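Local coordinates for putative uncharacterized protein PH0242 (Pyrococcus horikoshii, PDB 3VU1) that belongs to the AglB family of archaeal oligosaccharyltransferases, here represented by its C-terminal globular domain with a bound calcium ion, at residues A[229-234]-A[282-287]; A[235-240]-A[249-254]; A[370-375]-A[441-446]; A[388-393]-A[422-427]. All blocks are in the same frame, centred on the assembly; numbering follows the deposited sequence.

Contact 1 (A[229-234]-A[282-287]). With CA (calcium ion), chain C.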
loop_
_atom_site.group_PDB
_atom_site.type_symbol
_atom_site.label_atom_id
_atom_site.label_comp_id
_atom_site.label_asym_id
_atom_site.label_seq_id
_atom_site.Cartn_x
_atom_site.Cartn_y
_atom_site.Cartn_z
ATOM N N ALA A 229 -5.388 10.589 3.766
ATOM C CA ALA A 229 -5.513 10.429 2.329
ATOM C C ALA A 229 -4.318 11.059 1.606
ATOM O O ALA A 229 -3.729 10.448 0.705
ATOM C CB ALA A 229 -6.818 11.007 1.831
ATOM N N GLU A 230 -3.938 12.263 2.021
ATOM C CA GLU A 230 -2.847 12.981 1.363
ATOM C C GLU A 230 -1.519 12.229 1.499
ATOM O O GLU A 230 -0.718 12.197 0.554
ATOM C CB GLU A 230 -2.738 14.405 1.911
ATOM C CG GLU A 230 -2.752 15.477 0.828
ATOM C CD GLU A 230 -2.045 16.771 1.242
ATOM O OE1 GLU A 230 -1.348 17.371 0.372
ATOM O OE2 GLU A 230 -2.169 17.183 2.434
ATOM N N LYS A 231 -1.288 11.620 2.667
ATOM C CA LYS A 231 -0.061 10.866 2.903
ATOM C C LYS A 231 -0.069 9.604 2.086
ATOM O O LYS A 231 0.892 9.334 1.356
ATOM C CB LYS A 231 0.117 10.514 4.365
ATOM C CG LYS A 231 0.408 11.671 5.290
ATOM C CD LYS A 231 -0.230 11.353 6.622
ATOM C CE LYS A 231 0.774 10.867 7.643
ATOM N NZ LYS A 231 1.289 12.013 8.445
ATOM N N LEU A 232 -1.161 8.845 2.202
ATOM C CA LEU A 232 -1.358 7.663 1.373
ATOM C C LEU A 232 -0.985 7.876 -0.082
ATOM O O LEU A 232 -0.269 7.054 -0.665
ATOM C CB LEU A 232 -2.786 7.160 1.443
ATOM C CG LEU A 232 -3.016 5.745 0.866
ATOM C CD1 LEU A 232 -2.441 4.670 1.783
ATOM C CD2 LEU A 232 -4.497 5.484 0.670
ATOM N N PHE A 233 -1.440 8.973 -0.678
ATOM C CA PHE A 233 -1.176 9.183 -2.107
ATOM C C PHE A 233 0.286 9.472 -2.396
ATOM O O PHE A 233 0.712 9.371 -3.513
ATOM C CB PHE A 233 -2.115 10.221 -2.728
ATOM C CG PHE A 233 -3.556 9.801 -2.726
ATOM C CD1 PHE A 233 -4.542 10.634 -2.217
ATOM C CD2 PHE A 233 -3.932 8.548 -3.206
ATOM C CE1 PHE A 233 -5.884 10.228 -2.192
ATOM C CE2 PHE A 233 -5.256 8.146 -3.190
ATOM C CZ PHE A 233 -6.235 8.982 -2.676
ATOM N N SER A 234 1.085 9.796 -1.403
ATOM C CA SER A 234 2.523 9.881 -1.665
ATOM C C SER A 234 3.228 8.505 -1.502
ATOM O O SER A 234 4.338 8.297 -2.031
ATOM C CB SER A 234 3.163 10.949 -0.771
ATOM O OG SER A 234 3.259 10.516 0.584
ATOM N N TYR A 282 7.299 17.450 4.170
ATOM C CA TYR A 282 6.271 16.751 4.942
ATOM C C TYR A 282 6.337 15.274 4.586
ATOM O O TYR A 282 6.067 14.880 3.454
ATOM C CB TYR A 282 4.890 17.297 4.632
ATOM C CG TYR A 282 4.638 18.681 5.160
ATOM C CD1 TYR A 282 5.217 19.801 4.539
ATOM C CD2 TYR A 282 3.801 18.889 6.269
ATOM C CE1 TYR A 282 4.980 21.080 5.013
ATOM C CE2 TYR A 282 3.554 20.172 6.752
ATOM C CZ TYR A 282 4.147 21.258 6.120
ATOM O OH TYR A 282 3.915 22.530 6.570
ATOM N N ILE A 283 6.710 14.464 5.563
ATOM C CA ILE A 283 7.064 13.077 5.319
ATOM C C ILE A 283 5.946 12.123 5.717
ATOM O O ILE A 283 5.348 12.242 6.794
ATOM C CB ILE A 283 8.379 12.737 6.030
ATOM C CG1 ILE A 283 9.513 13.438 5.268
ATOM C CG2 ILE A 283 8.567 11.227 6.131
ATOM C CD1 ILE A 283 10.914 13.247 5.817
ATOM N N SER A 284 5.647 11.192 4.826
ATOM C CA SER A 284 4.767 10.086 5.159
ATOM C C SER A 284 5.556 8.779 5.205
ATOM O O SER A 284 6.126 8.370 4.200
ATOM C CB SER A 284 3.635 10.012 4.152
ATOM O OG SER A 284 2.924 8.818 4.331
ATOM N N ALA A 285 5.641 8.161 6.381
ATOM C CA ALA A 285 6.300 6.853 6.520
ATOM C C ALA A 285 5.251 5.761 6.701
ATOM O O ALA A 285 4.458 5.783 7.670
ATOM C CB ALA A 285 7.297 6.845 7.672
ATOM N N PHE A 286 5.240 4.815 5.766
ATOM C CA PHE A 286 4.161 3.840 5.704
ATOM C C PHE A 286 4.492 2.423 6.229
ATOM O O PHE A 286 5.126 1.606 5.547
ATOM C CB PHE A 286 3.589 3.745 4.274
ATOM C CG PHE A 286 2.281 3.012 4.222
ATOM C CD1 PHE A 286 1.081 3.700 4.394
ATOM C CD2 PHE A 286 2.256 1.618 4.074
ATOM C CE1 PHE A 286 -0.120 3.020 4.369
ATOM C CE2 PHE A 286 1.061 0.937 4.067
ATOM C CZ PHE A 286 -0.129 1.640 4.211
ATOM N N GLY A 287 4.026 2.110 7.426
ATOM C CA GLY A 287 4.219 0.770 7.952
ATOM C C GLY A 287 5.512 0.494 8.695
ATOM O O GLY A 287 5.544 -0.412 9.525
HETATM CA CA CA C . 2.473 6.715 8.411
#
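Lys231 on helix 229-234 and Ser284 on strand 282-285 bring the two backbones nearest, with 5.4 Å between Lys231 CA and Ser284 CA. The helix axis passes 8.1 Å from the strand axis at a crossing angle of -75°, so only about one turn of helix meets the strand. Ser284 turns its small side chain up into that turn. Its OG sits 3.3 Å from Lys231 CB, while Ser284 CB lies 3.6 Å from Ser234 OG. The polar partner of Ser284 OG is probably the side-chain amide of Asn235, which follows Ser234 at the end of the helix. Ser234 OG folds back on its own helix and bonds Lys231 O at 2.8 Å, in the carbonyl plane on a lone pair; Ser234 N uses the same oxygen. This is a helix packed across an antiparallel sheet, and the strand end beneath it carries a calcium site: Ala285 O binds the ion at 2.3 Å, together with Glu76, His319 and Glu322. Lys231 NZ makes a long, weak ion pair with Glu322. Farther along, Leu232 and Phe286 run side by side, pointing the same way, with Leu232 CD1 3.8 Å from Phe286 CE1. The Phe286 ring also meets Phe236 edge-to-face.

Contact 2 (A[235-240]-A[249-254])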
loop_
_atom_site.group_PDB
_atom_site.type_symbol
_atom_site.label_atom_id
_atom_site.label_comp_id
_atom_site.label_asym_id
_atom_site.label_seq_id
_atom_site.Cartn_x
_atom_site.Cartn_y
_atom_site.Cartn_z
ATOM N N ASN A 235 2.603 7.581 -0.760
ATOM C CA ASN A 235 3.148 6.217 -0.639
ATOM C C ASN A 235 2.818 5.283 -1.817
ATOM O O ASN A 235 3.555 4.326 -2.094
ATOM C CB ASN A 235 2.679 5.596 0.659
ATOM C CG ASN A 235 3.130 6.389 1.843
ATOM O OD1 ASN A 235 4.325 6.574 2.058
ATOM N ND2 ASN A 235 2.190 6.891 2.596
ATOM N N PHE A 236 1.709 5.598 -2.498
ATOM C CA PHE A 236 1.187 4.851 -3.657
ATOM C C PHE A 236 0.990 5.783 -4.836
ATOM O O PHE A 236 0.033 6.550 -4.864
ATOM C CB PHE A 236 -0.125 4.133 -3.277
ATOM C CG PHE A 236 0.074 3.112 -2.198
ATOM C CD1 PHE A 236 0.062 3.492 -0.851
ATOM C CD2 PHE A 236 0.347 1.773 -2.526
ATOM C CE1 PHE A 236 0.288 2.551 0.151
ATOM C CE2 PHE A 236 0.572 0.821 -1.526
ATOM C CZ PHE A 236 0.553 1.213 -0.187
ATOM N N ILE A 237 1.919 5.705 -5.782
ATOM C CA ILE A 237 1.963 6.564 -6.973
ATOM C C ILE A 237 1.375 5.859 -8.211
ATOM O O ILE A 237 1.869 4.808 -8.619
ATOM C CB ILE A 237 3.440 6.962 -7.244
ATOM C CG1 ILE A 237 3.993 7.759 -6.061
ATOM C CG2 ILE A 237 3.599 7.751 -8.539
ATOM C CD1 ILE A 237 3.022 8.798 -5.519
ATOM N N PRO A 238 0.319 6.421 -8.817
ATOM C CA PRO A 238 -0.181 5.717 -10.027
ATOM C C PRO A 238 0.863 5.805 -11.084
ATOM O O PRO A 238 1.218 6.897 -11.453
ATOM C CB PRO A 238 -1.399 6.533 -10.478
ATOM C CG PRO A 238 -1.416 7.758 -9.642
ATOM C CD PRO A 238 -0.507 7.586 -8.450
ATOM N N VAL A 239 1.398 4.688 -11.534
ATOM C CA VAL A 239 2.374 4.725 -12.618
ATOM C C VAL A 239 1.811 4.234 -13.954
ATOM O O VAL A 239 2.442 4.446 -14.987
ATOM C CB VAL A 239 3.639 3.916 -12.294
ATOM C CG1 VAL A 239 4.471 4.637 -11.246
ATOM C CG2 VAL A 239 3.269 2.492 -11.859
ATOM N N TYR A 240 0.661 3.554 -13.931
ATOM C CA TYR A 240 0.019 3.029 -15.141
ATOM C C TYR A 240 -1.412 2.690 -14.811
ATOM O O TYR A 240 -1.692 2.197 -13.711
ATOM C CB TYR A 240 0.724 1.772 -15.652
ATOM C CG TYR A 240 0.175 1.257 -16.961
ATOM C CD1 TYR A 240 -0.674 0.147 -17.016
ATOM C CD2 TYR A 240 0.511 1.874 -18.151
ATOM C CE1 TYR A 240 -1.168 -0.317 -18.230
ATOM C CE2 TYR A 240 0.039 1.422 -19.360
ATOM C CZ TYR A 240 -0.803 0.340 -19.412
ATOM O OH TYR A 240 -1.262 -0.053 -20.660
ATOM N N GLU A 249 3.074 2.339 -7.665
ATOM C CA GLU A 249 4.414 2.090 -7.125
ATOM C C GLU A 249 4.357 2.371 -5.631
ATOM O O GLU A 249 3.701 3.340 -5.184
ATOM C CB GLU A 249 5.434 2.989 -7.776
ATOM C CG GLU A 249 6.781 3.050 -7.090
ATOM C CD GLU A 249 7.718 4.080 -7.737
ATOM O OE1 GLU A 249 7.740 4.188 -8.977
ATOM O OE2 GLU A 249 8.460 4.787 -7.015
ATOM N N PHE A 250 4.986 1.493 -4.852
ATOM C CA PHE A 250 5.015 1.664 -3.414
ATOM C C PHE A 250 6.293 2.355 -3.033
ATOM O O PHE A 250 7.380 1.924 -3.433
ATOM C CB PHE A 250 4.909 0.331 -2.710
ATOM C CG PHE A 250 4.994 0.409 -1.208
ATOM C CD1 PHE A 250 4.003 1.062 -0.463
ATOM C CD2 PHE A 250 6.049 -0.221 -0.524
ATOM C CE1 PHE A 250 4.071 1.092 0.924
ATOM C CE2 PHE A 250 6.128 -0.172 0.857
ATOM C CZ PHE A 250 5.134 0.469 1.578
ATOM N N ARG A 251 6.142 3.448 -2.280
ATOM C CA ARG A 251 7.266 4.150 -1.694
ATOM C C ARG A 251 6.998 4.222 -0.226
ATOM O O ARG A 251 6.152 5.011 0.222
ATOM C CB ARG A 251 7.373 5.537 -2.271
ATOM C CG ARG A 251 7.720 5.553 -3.743
ATOM C CD ARG A 251 7.420 6.917 -4.300
ATOM N NE ARG A 251 7.937 7.066 -5.649
ATOM C CZ ARG A 251 7.781 8.160 -6.387
ATOM N NH1 ARG A 251 7.138 9.216 -5.899
ATOM N NH2 ARG A 251 8.306 8.203 -7.597
ATOM N N PRO A 252 7.679 3.368 0.539
ATOM C CA PRO A 252 7.431 3.316 1.995
ATOM C C PRO A 252 7.755 4.658 2.690
ATOM O O PRO A 252 7.061 5.038 3.645
ATOM C CB PRO A 252 8.338 2.182 2.488
ATOM C CG PRO A 252 9.360 1.975 1.398
ATOM C CD PRO A 252 8.750 2.450 0.097
ATOM N N PHE A 253 8.768 5.374 2.205
ATOM C CA PHE A 253 9.090 6.716 2.742
ATOM C C PHE A 253 8.933 7.800 1.679
ATOM O O PHE A 253 9.674 7.866 0.715
ATOM C CB PHE A 253 10.493 6.736 3.360
ATOM C CG PHE A 253 10.729 5.592 4.281
ATOM C CD1 PHE A 253 11.571 4.537 3.906
ATOM C CD2 PHE A 253 10.055 5.520 5.504
ATOM C CE1 PHE A 253 11.769 3.451 4.760
ATOM C CE2 PHE A 253 10.233 4.430 6.341
ATOM C CZ PHE A 253 11.092 3.393 5.965
ATOM N N ALA A 254 7.943 8.646 1.866
ATOM C CA ALA A 254 7.605 9.601 0.836
ATOM C C ALA A 254 7.343 11.000 1.404
ATOM O O ALA A 254 7.072 11.177 2.616
ATOM C CB ALA A 254 6.396 9.120 0.064
#
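Phe236 pairs with Phe250 and Ile237 with Glu249 in antiparallel register, Ile237 and Glu249 forming the hydrogen-bonded pair, and a further bond from Arg251 N to Asn235 O (2.7 Å) carries the pairing back into the end of the preceding helix. The two phenylalanines share one face of the sheet. Their rings meet obliquely, centroids 5.2 Å apart and planes at 47°, with Phe236 CZ 3.5 Å from Phe250 CD1. Pro252 N lies over the centre of one face of the Phe250 ring. On the face of Ile237 and Glu249, Ile237 CG1 rests over one face of the Arg251 guanidinium, 3.5 Å from Arg251 NH1. The arginine, extended from CG to NE, is tied by a salt bridge to Glu249 OE2 (2.7 Å), Arg251 NE meeting that oxygen from above the carboxylate plane. The side chains of Val239 and Glu249 cross at about a right angle, Val239 CG1 4.0 Å from Glu249 CB. Val239 and Tyr240 both face Val247, a classic bulge in this beta hairpin. Strand 236-242 forms one border of the small mixed sheet: Tyr240 stacks on Trp19 of helix 13-23, Phe236 stacks on Phe67 of helix 60-69, and strand 245-250 continues the sheet toward strand 86-90.

Contact 3 (A[370-375]-A[441-446])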
loop_
_atom_site.group_PDB
_atom_site.type_symbol
_atom_site.label_atom_id
_atom_site.label_comp_id
_atom_site.label_asym_id
_atom_site.label_seq_id
_atom_site.Cartn_x
_atom_site.Cartn_y
_atom_site.Cartn_z
ATOM N N GLY A 370 16.290 -25.062 16.176
ATOM C CA GLY A 370 17.209 -26.155 16.499
ATOM C C GLY A 370 18.081 -26.681 15.364
ATOM O O GLY A 370 19.213 -27.081 15.610
ATOM N N GLU A 371 17.571 -26.679 14.127
ATOM C CA GLU A 371 18.289 -27.248 12.963
ATOM C C GLU A 371 19.610 -26.560 12.651
ATOM O O GLU A 371 19.854 -25.465 13.134
ATOM C CB GLU A 371 17.401 -27.252 11.733
ATOM C CG GLU A 371 16.277 -28.277 11.824
ATOM C CD GLU A 371 15.248 -28.161 10.704
ATOM O OE1 GLU A 371 15.508 -27.467 9.682
ATOM O OE2 GLU A 371 14.168 -28.777 10.860
ATOM N N SER A 372 20.467 -27.211 11.863
ATOM C CA SER A 372 21.785 -26.663 11.524
ATOM C C SER A 372 22.159 -27.056 10.115
ATOM O O SER A 372 21.597 -28.021 9.595
ATOM C CB SER A 372 22.847 -27.175 12.489
ATOM O OG SER A 372 22.570 -26.746 13.815
ATOM N N GLY A 373 23.084 -26.315 9.487
ATOM C CA GLY A 373 23.652 -26.740 8.185
ATOM C C GLY A 373 24.074 -25.767 7.088
ATOM O O GLY A 373 23.982 -24.555 7.228
ATOM N N ARG A 374 24.566 -26.319 5.987
ATOM C CA ARG A 374 24.918 -25.520 4.838
ATOM C C ARG A 374 23.661 -25.081 4.111
ATOM O O ARG A 374 22.808 -25.904 3.755
ATOM C CB ARG A 374 25.857 -26.271 3.908
ATOM C CG ARG A 374 27.323 -25.942 4.161
ATOM C CD ARG A 374 28.249 -26.794 3.300
ATOM N NE ARG A 374 27.763 -26.881 1.923
ATOM C CZ ARG A 374 28.328 -26.267 0.889
ATOM N NH1 ARG A 374 27.801 -26.399 -0.328
ATOM N NH2 ARG A 374 29.420 -25.529 1.072
ATOM N N LEU A 375 23.557 -23.765 3.926
ATOM C CA LEU A 375 22.408 -23.123 3.311
ATOM C C LEU A 375 22.885 -22.512 2.029
ATOM O O LEU A 375 23.878 -21.781 2.041
ATOM C CB LEU A 375 21.875 -22.038 4.246
ATOM C CG LEU A 375 20.931 -20.936 3.749
ATOM C CD1 LEU A 375 19.538 -21.482 3.439
ATOM C CD2 LEU A 375 20.867 -19.803 4.776
ATOM N N ASN A 441 26.927 -21.296 6.855
ATOM C CA ASN A 441 26.480 -22.189 7.933
ATOM C C ASN A 441 25.382 -21.522 8.737
ATOM O O ASN A 441 25.501 -20.350 9.118
ATOM C CB ASN A 441 27.635 -22.572 8.865
ATOM C CG ASN A 441 28.603 -23.573 8.242
ATOM O OD1 ASN A 441 28.271 -24.312 7.301
ATOM N ND2 ASN A 441 29.814 -23.611 8.782
ATOM N N ALA A 442 24.318 -22.269 9.015
ATOM C CA ALA A 442 23.137 -21.682 9.640
ATOM C C ALA A 442 22.672 -22.408 10.900
ATOM O O ALA A 442 22.462 -23.620 10.883
ATOM C CB ALA A 442 22.005 -21.590 8.622
ATOM N N GLU A 443 22.484 -21.646 11.976
ATOM C CA GLU A 443 22.042 -22.189 13.255
ATOM C C GLU A 443 20.692 -21.572 13.689
ATOM O O GLU A 443 20.599 -20.381 13.998
ATOM C CB GLU A 443 23.110 -21.854 14.294
ATOM C CG GLU A 443 23.560 -22.957 15.244
ATOM C CD GLU A 443 24.893 -22.588 15.909
ATOM O OE1 GLU A 443 25.922 -23.263 15.651
ATOM O OE2 GLU A 443 24.931 -21.588 16.672
ATOM N N MET A 444 19.642 -22.375 13.719
ATOM C CA MET A 444 18.391 -21.925 14.322
ATOM C C MET A 444 18.438 -22.163 15.829
ATOM O O MET A 444 18.576 -23.308 16.274
ATOM C CB MET A 444 17.182 -22.669 13.735
ATOM C CG MET A 444 16.659 -22.134 12.413
ATOM S SD MET A 444 15.759 -20.574 12.542
ATOM C CE MET A 444 14.220 -21.027 13.332
ATOM N N PRO A 445 18.320 -21.092 16.627
ATOM C CA PRO A 445 18.170 -21.316 18.059
ATOM C C PRO A 445 16.906 -22.108 18.292
ATOM O O PRO A 445 15.892 -21.816 17.676
ATOM C CB PRO A 445 17.984 -19.905 18.620
ATOM C CG PRO A 445 18.533 -18.995 17.579
ATOM C CD PRO A 445 18.272 -19.669 16.269
ATOM N N LYS A 446 16.949 -23.123 19.140
ATOM C CA LYS A 446 15.707 -23.789 19.551
ATOM C C LYS A 446 14.869 -22.767 20.349
ATOM O O LYS A 446 15.426 -21.865 20.995
ATOM C CB LYS A 446 15.990 -25.115 20.306
ATOM C CG LYS A 446 16.709 -25.075 21.674
ATOM C CD LYS A 446 17.831 -24.031 21.857
ATOM C CE LYS A 446 19.141 -24.301 21.106
ATOM N NZ LYS A 446 20.113 -25.171 21.831
#
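The Asn441 amide meets the stem of Arg374, not its guanidinium: the side chains cross at a slant, with Asn441 OD1 3.7 Å from Arg374 CG and the amide and guanidinium planes 74° apart. The guanidinium bends away at chi3 and makes a long, weak ion pair with Glu376. The Glu371 carboxylate turns elsewhere too, its OE1 taking a bond from Arg368 N. Beneath these groups runs an antiparallel strand pair within the Peripheral 2 domain family region, strand 372-381 against strand 434-443. Ser372 pairs with Glu443 and Arg374 with Asn441 as non-hydrogen-bonded pairs. Gly373 and Ala442 between them bond both ways, Gly373 N to Ala442 O at 3.1 Å and Ala442 N to Gly373 O at 2.9 Å. The Asn357 side chain bonds Ser372 O and Arg374 N, so the first strand is held along its other border as well. Ala442 CB points to the opposite face from Asn441 and Glu443, and there Leu375 CD2 approaches it at 4.4 Å; Leu425 of strand 412-431 covers both. Past the regular pairing, Met444 N still reaches Glu371 O at 3.2 Å. Met444 CB lies 3.5 Å from Gly370 N, but the rest of its chain, bent at chi2 and chi3, leads away. Gly370, whose phi is positive, closes the pairing: its N bonds Met444 O at 2.9 Å from well above the carbonyl plane, 59° out of it, with a bent N-H...O angle of 132°.

Contact 4 (A[388-393]-A[422-427])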
loop_
_atom_site.group_PDB
_atom_site.type_symbol
_atom_site.label_atom_id
_atom_site.label_comp_id
_atom_site.label_asym_id
_atom_site.label_seq_id
_atom_site.Cartn_x
_atom_site.Cartn_y
_atom_site.Cartn_z
ATOM N N ASP A 388 24.206 -7.653 4.969
ATOM C CA ASP A 388 24.208 -8.621 6.036
ATOM C C ASP A 388 23.067 -9.604 5.736
ATOM O O ASP A 388 22.043 -9.212 5.148
ATOM C CB ASP A 388 23.993 -7.917 7.373
ATOM C CG ASP A 388 25.168 -7.019 7.759
ATOM O OD1 ASP A 388 25.043 -6.291 8.774
ATOM O OD2 ASP A 388 26.210 -7.043 7.047
ATOM N N LEU A 389 23.254 -10.877 6.092
ATOM C CA LEU A 389 22.219 -11.889 5.882
ATOM C C LEU A 389 21.628 -12.322 7.211
ATOM O O LEU A 389 22.362 -12.745 8.086
ATOM C CB LEU A 389 22.796 -13.083 5.141
ATOM C CG LEU A 389 21.959 -14.366 5.027
ATOM C CD1 LEU A 389 20.606 -14.129 4.355
ATOM C CD2 LEU A 389 22.759 -15.476 4.333
ATOM N N TYR A 390 20.313 -12.214 7.371
ATOM C CA TYR A 390 19.685 -12.656 8.609
ATOM C C TYR A 390 18.703 -13.786 8.369
ATOM O O TYR A 390 18.295 -14.047 7.225
ATOM C CB TYR A 390 18.895 -11.525 9.281
ATOM C CG TYR A 390 19.697 -10.372 9.804
ATOM C CD1 TYR A 390 20.223 -9.408 8.935
ATOM C CD2 TYR A 390 19.905 -10.216 11.170
ATOM C CE1 TYR A 390 20.947 -8.335 9.420
ATOM C CE2 TYR A 390 20.633 -9.152 11.653
ATOM C CZ TYR A 390 21.148 -8.219 10.780
ATOM O OH TYR A 390 21.874 -7.161 11.268
ATOM N N LEU A 391 18.305 -14.431 9.462
ATOM C CA LEU A 391 17.114 -15.242 9.440
ATOM C C LEU A 391 16.060 -14.406 10.124
ATOM O O LEU A 391 16.284 -13.909 11.242
ATOM C CB LEU A 391 17.299 -16.583 10.160
ATOM C CG LEU A 391 18.222 -17.663 9.558
ATOM C CD1 LEU A 391 17.998 -18.957 10.338
ATOM C CD2 LEU A 391 18.020 -17.901 8.061
ATOM N N ARG A 392 14.922 -14.251 9.443
ATOM C CA ARG A 392 13.854 -13.381 9.899
ATOM C C ARG A 392 12.592 -14.166 10.116
ATOM O O ARG A 392 12.218 -14.979 9.280
ATOM C CB ARG A 392 13.578 -12.243 8.891
ATOM C CG ARG A 392 12.805 -11.084 9.522
ATOM C CD ARG A 392 12.264 -10.118 8.491
ATOM N NE ARG A 392 11.466 -10.818 7.487
ATOM C CZ ARG A 392 11.233 -10.373 6.256
ATOM N NH1 ARG A 392 11.733 -9.215 5.835
ATOM N NH2 ARG A 392 10.519 -11.111 5.441
ATOM N N ALA A 393 11.925 -13.906 11.232
ATOM C CA ALA A 393 10.623 -14.518 11.473
ATOM C C ALA A 393 9.493 -13.545 11.145
ATOM O O ALA A 393 9.634 -12.322 11.372
ATOM C CB ALA A 393 10.505 -14.999 12.920
ATOM N N ILE A 422 15.836 -13.299 13.829
ATOM C CA ILE A 422 16.172 -14.430 14.700
ATOM C C ILE A 422 17.681 -14.446 14.947
ATOM O O ILE A 422 18.118 -14.455 16.086
ATOM C CB ILE A 422 15.723 -15.779 14.088
ATOM C CG1 ILE A 422 14.225 -15.779 13.793
ATOM C CG2 ILE A 422 16.070 -16.949 15.005
ATOM C CD1 ILE A 422 13.882 -16.624 12.584
ATOM N N THR A 423 18.468 -14.426 13.871
ATOM C CA THR A 423 19.905 -14.527 13.975
ATOM C C THR A 423 20.563 -13.952 12.732
ATOM O O THR A 423 19.994 -13.998 11.635
ATOM C CB THR A 423 20.361 -15.994 14.144
ATOM O OG1 THR A 423 21.770 -16.020 14.365
ATOM C CG2 THR A 423 20.070 -16.835 12.880
ATOM N N LYS A 424 21.771 -13.425 12.916
ATOM C CA LYS A 424 22.578 -12.875 11.841
ATOM C C LYS A 424 23.439 -14.002 11.333
ATOM O O LYS A 424 24.009 -14.717 12.122
ATOM C CB LYS A 424 23.458 -11.768 12.405
ATOM C CG LYS A 424 24.008 -10.803 11.377
ATOM C CD LYS A 424 24.558 -9.612 12.139
ATOM C CE LYS A 424 24.981 -8.492 11.215
ATOM N NZ LYS A 424 25.712 -7.445 11.978
ATOM N N LEU A 425 23.526 -14.188 10.024
ATOM C CA LEU A 425 24.263 -15.333 9.498
ATOM C C LEU A 425 25.615 -14.968 8.934
ATOM O O LEU A 425 26.508 -15.810 8.897
ATOM C CB LEU A 425 23.465 -16.089 8.429
ATOM C CG LEU A 425 22.157 -16.814 8.731
ATOM C CD1 LEU A 425 21.637 -17.443 7.446
ATOM C CD2 LEU A 425 22.312 -17.858 9.820
ATOM N N LYS A 426 25.760 -13.733 8.469
ATOM C CA LYS A 426 27.002 -13.285 7.830
ATOM C C LYS A 426 26.992 -11.770 7.678
ATOM O O LYS A 426 25.973 -11.191 7.304
ATOM C CB LYS A 426 27.175 -13.963 6.456
ATOM C CG LYS A 426 28.452 -13.623 5.698
ATOM C CD LYS A 426 29.684 -14.322 6.262
ATOM C CE LYS A 426 30.597 -14.798 5.139
ATOM N NZ LYS A 426 29.893 -15.797 4.274
ATOM N N GLU A 427 28.119 -11.137 7.988
ATOM C CA GLU A 427 28.301 -9.711 7.766
ATOM C C GLU A 427 29.014 -9.532 6.442
ATOM O O GLU A 427 29.699 -10.433 5.988
ATOM C CB GLU A 427 29.159 -9.095 8.862
ATOM C CG GLU A 427 28.489 -8.998 10.215
ATOM C CD GLU A 427 29.247 -8.119 11.202
ATOM O OE1 GLU A 427 30.446 -7.812 10.961
ATOM O OE2 GLU A 427 28.632 -7.739 12.233
#
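Leu391 and Leu389 each face two residues of strand 422-426, which gives two classic beta bulges in quick succession. At the first, Leu391 O takes a bond from Ile422 N at 2.7 Å and a weak one from Thr423 N. At the second, Leu425 and Lys426 share Leu389: Leu425 N bonds Leu389 O, and Leu389 N bonds Lys426 O. Both Ile422 and Leu425, the first residues of their bulges, have nearly helical backbone angles. Within the first bulge Leu391 N also reaches Thr423 O at 2.8 Å, almost in line with the carbonyl bond. Between the bulges Tyr390 and Lys424 form the non-hydrogen-bonded pair. The lysine leaves with CG anti to its backbone N (chi1 -161°) and stays extended, so that it runs across the ring: CG stands over one face in a CH-pi contact, 4.0 Å from the Tyr390 ring centroid, and Lys424 CE comes 3.4 Å from Tyr390 OH. Lys424 NZ ends between two acids, bonded to Glu427 OE2 at 2.9 Å and in a salt bridge with Asp388 OD1 at 3.5 Å; its charge probably offsets some of the repulsion between the two carboxylates. Asp388 OD2 is held by Gly428 N. On the face of the leucines, Leu425 CD1 is flanked by Leu391 CD2 at 3.7 Å and Leu389 CD2 at 3.8 Å, while Ile422 CD1 packs on Ala393 CB. Arg392, whose side chain sets off away from strand 422-426, pairs with Glu472 and bonds Ser81 O. Strand 464-487 borders strand 385-401 on its other side, and the whole is a long beta hairpin, strands 385-401 and 412-431, bent by classic bulges.

Overall arrangement
From the N terminus, helix 228-235 opens contact 1, and the chain runs directly into strand 236-242, where contact 2 begins. Contact 2 closes first, at 249-254, and so nests inside the loop that contact 1 closes at 282-287. The two touch, joining the small mixed sheet to the neighbouring strands 253-262 and 275-285 beside the calcium ion. The second nest follows in series: contact 3 opens at 370-375, the hairpin of contact 4 opens and closes within it, and contact 3 closes at 441-446. Met444 and Leu375 of contact 3 pack on Leu391 and Leu425 of contact 4. The centres of contacts 1 and 3 lie about 39 Å apart.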